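Local structure of CurJ (Moorea producens 3L, 5TZ6) at residues 22-31 with 88-98. The protein is a dehydratase domain of a curacin polyketide synthase module that probably removes water from the growing chain, including by vinylogous dehydration, and is held here in inactivated form. The protein carries 1 engineered substitution. Numbering follows the deposited sequence.
Sequences KEIFFESYFS and GVRTVQVVLTP
V92 lies over one face of the F30 ring. Its CG2 sits 4.0 Å from the ring centroid, a CH-pi contact, and the CB of S28 meets the ring at its edge. The Y29 ring receives the OG1 of T91 at its edge, 3.8 Å from CD1; that hydroxyl is hydrogen-bonded to D112. At the edge of the F26 ring, CE1 meets L96 CD1 at 3.9 Å. V95 CG1 comes to the F25 ring obliquely, 3.6 Å from CE2, and CG2 is also near that ring. The amide of Q93 and the carboxylate of E27 lie side by side, their planes only 10° apart. Q93 NE2 donates to the anti lone pair of E27 OE1 at 3.2 Å. E27 runs out extended, its CG opposite the backbone N (chi1 -173°), and OE2 takes a weak hydrogen bond from Y29 OH. Replacing E27 with an alanine would probably leave Q93 NE2 without this acceptor and Y29 OH without its carboxylate partner. Q93 also bonds to Q17 and S18 of the second subunit, and F25 meets the F16 ring of that subunit. F26 and V94 pack instead against helix 51-65. Between the strands, backbone bonds pair I24 with L96, F26 with V94, S28 with V92 and F30 with R90. The axes of strands 24-30 and 90-98 approach to 4.6 Å, with N-to-C directions 163° apart. This is a regular antiparallel pair within a hotdog fold: F26 and V94 face its helix, while F25, E27, Q93 and V95 face the second subunit.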
loop_
_atom_site.group_PDB
_atom_site.type_symbol
_atom_site.label_atom_id
_atom_site.label_comp_id
_atom_site.label_asym_id
_atom_site.label_seq_id
_atom_site.Cartn_x
_atom_site.Cartn_y
_atom_site.Cartn_z
ATOM N N LYS A 22 -7.997 -10.898 -0.511
ATOM C CA LYS A 22 -9.386 -10.669 -0.883
ATOM C C LYS A 22 -9.841 -9.237 -0.614
ATOM O O LYS A 22 -10.782 -8.772 -1.263
ATOM C CB LYS A 22 -10.294 -11.681 -0.175
ATOM C CG LYS A 22 -10.108 -11.791 1.331
ATOM C CD LYS A 22 -11.301 -12.494 1.970
ATOM C CE LYS A 22 -11.032 -12.863 3.423
ATOM N NZ LYS A 22 -9.936 -13.871 3.556
ATOM N N GLU A 23 -9.201 -8.527 0.313
ATOM C CA GLU A 23 -9.573 -7.147 0.600
ATOM C C GLU A 23 -8.787 -6.166 -0.270
ATOM O O GLU A 23 -7.685 -6.454 -0.744
ATOM C CB GLU A 23 -9.358 -6.812 2.078
ATOM C CG GLU A 23 -10.278 -7.550 3.032
ATOM C CD GLU A 23 -9.674 -8.838 3.548
ATOM O OE1 GLU A 23 -8.519 -9.144 3.185
ATOM O OE2 GLU A 23 -10.358 -9.547 4.315
ATOM N N ILE A 24 -9.370 -4.985 -0.461
ATOM C CA ILE A 24 -8.704 -3.846 -1.078
ATOM C C ILE A 24 -8.458 -2.808 0.005
ATOM O O ILE A 24 -9.331 -2.553 0.843
ATOM C CB ILE A 24 -9.535 -3.249 -2.229
ATOM C CG1 ILE A 24 -9.795 -4.296 -3.307
ATOM C CG2 ILE A 24 -8.837 -2.033 -2.819
ATOM C CD1 ILE A 24 -10.619 -3.765 -4.459
ATOM N N PHE A 25 -7.272 -2.211 -0.002
ATOM C CA PHE A 25 -6.870 -1.300 1.057
ATOM C C PHE A 25 -6.601 0.090 0.503
ATOM O O PHE A 25 -6.033 0.239 -0.580
ATOM C CB PHE A 25 -5.621 -1.814 1.777
ATOM C CG PHE A 25 -5.821 -3.131 2.471
ATOM C CD1 PHE A 25 -5.559 -4.324 1.812
ATOM C CD2 PHE A 25 -6.264 -3.178 3.782
ATOM C CE1 PHE A 25 -5.742 -5.540 2.451
ATOM C CE2 PHE A 25 -6.452 -4.390 4.426
ATOM C CZ PHE A 25 -6.190 -5.573 3.760
ATOM N N PHE A 26 -7.026 1.103 1.250
ATOM C CA PHE A 26 -6.606 2.480 1.030
ATOM C C PHE A 26 -5.970 3.017 2.305
ATOM O O PHE A 26 -6.449 2.747 3.411
ATOM C CB PHE A 26 -7.776 3.356 0.584
ATOM C CG PHE A 26 -8.363 2.939 -0.736
ATOM C CD1 PHE A 26 -9.363 1.982 -0.801
ATOM C CD2 PHE A 26 -7.892 3.488 -1.916
ATOM C CE1 PHE A 26 -9.893 1.592 -2.025
ATOM C CE2 PHE A 26 -8.417 3.098 -3.144
ATOM C CZ PHE A 26 -9.421 2.151 -3.196
ATOM N N GLU A 27 -4.872 3.749 2.147
ATOM C CA GLU A 27 -4.061 4.200 3.266
ATOM C C GLU A 27 -3.830 5.699 3.172
ATOM O O GLU A 27 -3.540 6.235 2.092
ATOM C CB GLU A 27 -2.710 3.472 3.316
ATOM C CG GLU A 27 -1.899 3.784 4.562
ATOM C CD GLU A 27 -0.661 2.918 4.690
ATOM O OE1 GLU A 27 -0.774 1.793 5.224
ATOM O OE2 GLU A 27 0.425 3.363 4.260
ATOM N N SER A 28 -3.934 6.355 4.325
ATOM C CA SER A 28 -3.974 7.803 4.433
ATOM C C SER A 28 -3.360 8.183 5.771
ATOM O O SER A 28 -3.461 7.430 6.742
ATOM C CB SER A 28 -5.405 8.330 4.325
ATOM O OG SER A 28 -5.411 9.715 4.032
ATOM N N TYR A 29 -2.709 9.344 5.818
ATOM C CA TYR A 29 -1.992 9.785 7.016
ATOM C C TYR A 29 -2.671 11.039 7.559
ATOM O O TYR A 29 -2.495 12.137 7.022
ATOM C CB TYR A 29 -0.519 10.022 6.703
ATOM C CG TYR A 29 0.147 8.802 6.116
ATOM C CD1 TYR A 29 0.306 7.644 6.867
ATOM C CD2 TYR A 29 0.610 8.804 4.808
ATOM C CE1 TYR A 29 0.909 6.519 6.328
ATOM C CE2 TYR A 29 1.213 7.687 4.263
ATOM C CZ TYR A 29 1.360 6.548 5.025
ATOM O OH TYR A 29 1.963 5.437 4.475
ATOM N N PHE A 30 -3.427 10.872 8.642
ATOM C CA PHE A 30 -4.275 11.933 9.173
ATOM C C PHE A 30 -3.509 12.758 10.201
ATOM O O PHE A 30 -3.013 12.221 11.204
ATOM C CB PHE A 30 -5.545 11.344 9.784
ATOM C CG PHE A 30 -6.675 11.193 8.803
ATOM C CD1 PHE A 30 -6.486 10.529 7.608
ATOM C CD2 PHE A 30 -7.928 11.700 9.084
ATOM C CE1 PHE A 30 -7.522 10.389 6.704
ATOM C CE2 PHE A 30 -8.970 11.561 8.190
ATOM C CZ PHE A 30 -8.766 10.902 6.998
ATOM N N SER A 31 -3.415 14.059 9.939
ATOM C CA SER A 31 -2.735 15.010 10.806
ATOM C C SER A 31 -3.135 16.410 10.373
ATOM O O SER A 31 -3.614 16.619 9.253
ATOM C CB SER A 31 -1.214 14.850 10.744
ATOM O OG SER A 31 -0.709 15.308 9.501
ATOM N N GLY A 88 0.260 15.078 16.369
ATOM C CA GLY A 88 0.342 13.660 16.093
ATOM C C GLY A 88 -0.238 13.297 14.737
ATOM O O GLY A 88 -0.974 14.065 14.122
ATOM N N VAL A 89 0.106 12.102 14.264
ATOM C CA VAL A 89 -0.369 11.616 12.973
ATOM C C VAL A 89 -0.826 10.173 13.143
ATOM O O VAL A 89 -0.061 9.327 13.619
ATOM C CB VAL A 89 0.703 11.723 11.874
ATOM C CG1 VAL A 89 1.949 10.951 12.262
ATOM C CG2 VAL A 89 0.151 11.227 10.550
ATOM N N ARG A 90 -2.070 9.895 12.768
ATOM C CA ARG A 90 -2.644 8.557 12.827
ATOM C C ARG A 90 -2.752 7.985 11.421
ATOM O O ARG A 90 -3.244 8.663 10.512
ATOM C CB ARG A 90 -4.023 8.583 13.486
ATOM C CG ARG A 90 -4.017 8.998 14.940
ATOM C CD ARG A 90 -3.731 7.826 15.856
ATOM N NE ARG A 90 -4.743 6.783 15.724
ATOM C CZ ARG A 90 -5.010 5.880 16.664
ATOM N NH1 ARG A 90 -4.345 5.904 17.812
ATOM N NH2 ARG A 90 -5.947 4.961 16.464
ATOM N N THR A 91 -2.277 6.751 11.239
ATOM C CA THR A 91 -2.518 6.044 9.988
ATOM C C THR A 91 -3.960 5.556 9.932
ATOM O O THR A 91 -4.438 4.884 10.852
ATOM C CB THR A 91 -1.560 4.862 9.827
ATOM O OG1 THR A 91 -0.209 5.336 9.797
ATOM C CG2 THR A 91 -1.850 4.121 8.527
ATOM N N VAL A 92 -4.643 5.879 8.839
ATOM C CA VAL A 92 -6.035 5.511 8.622
ATOM C C VAL A 92 -6.123 4.658 7.369
ATOM O O VAL A 92 -5.571 5.022 6.323
ATOM C CB VAL A 92 -6.934 6.751 8.492
ATOM C CG1 VAL A 92 -8.356 6.336 8.167
ATOM C CG2 VAL A 92 -6.888 7.555 9.774
ATOM N N GLN A 93 -6.817 3.530 7.475
ATOM C CA GLN A 93 -7.005 2.619 6.359
ATOM C C GLN A 93 -8.489 2.378 6.138
ATOM O O GLN A 93 -9.271 2.302 7.096
ATOM C CB GLN A 93 -6.308 1.285 6.589
ATOM C CG GLN A 93 -4.800 1.350 6.655
ATOM C CD GLN A 93 -4.202 -0.009 6.953
ATOM O OE1 GLN A 93 -4.862 -0.869 7.538
ATOM N NE2 GLN A 93 -2.960 -0.221 6.532
ATOM N N VAL A 94 -8.864 2.311 4.862
ATOM C CA VAL A 94 -10.157 1.808 4.423
ATOM C C VAL A 94 -9.954 0.389 3.923
ATOM O O VAL A 94 -9.115 0.145 3.043
ATOM C CB VAL A 94 -10.757 2.695 3.321
ATOM C CG1 VAL A 94 -12.084 2.116 2.846
ATOM C CG2 VAL A 94 -10.939 4.115 3.832
ATOM N N VAL A 95 -10.728 -0.544 4.463
ATOM C CA VAL A 95 -10.623 -1.955 4.123
ATOM C C VAL A 95 -11.937 -2.367 3.481
ATOM O O VAL A 95 -13.004 -2.252 4.104
ATOM C CB VAL A 95 -10.309 -2.822 5.351
ATOM C CG1 VAL A 95 -10.023 -4.253 4.930
ATOM C CG2 VAL A 95 -9.130 -2.236 6.121
ATOM N N LEU A 96 -11.860 -2.811 2.231
ATOM C CA LEU A 96 -13.018 -3.193 1.435
ATOM C C LEU A 96 -12.989 -4.702 1.207
ATOM O O LEU A 96 -12.049 -5.229 0.602
ATOM C CB LEU A 96 -13.031 -2.444 0.100
ATOM C CG LEU A 96 -13.035 -0.915 0.090
ATOM C CD1 LEU A 96 -13.185 -0.410 -1.334
ATOM C CD2 LEU A 96 -14.150 -0.362 0.971
ATOM N N THR A 97 -14.029 -5.383 1.677
ATOM C CA THR A 97 -14.204 -6.806 1.478
ATOM C C THR A 97 -15.240 -7.010 0.388
ATOM O O THR A 97 -16.354 -6.473 0.503
ATOM C CB THR A 97 -14.663 -7.481 2.766
ATOM O OG1 THR A 97 -13.636 -7.361 3.753
ATOM C CG2 THR A 97 -14.959 -8.984 2.517
ATOM N N PRO A 98 -14.920 -7.723 -0.687
ATOM C CA PRO A 98 -15.905 -7.917 -1.757
ATOM C C PRO A 98 -17.119 -8.682 -1.254
ATOM O O PRO A 98 -16.997 -9.711 -0.591
ATOM C CB PRO A 98 -15.134 -8.719 -2.815
ATOM C CG PRO A 98 -13.690 -8.507 -2.502
ATOM C CD PRO A 98 -13.607 -8.302 -1.017
#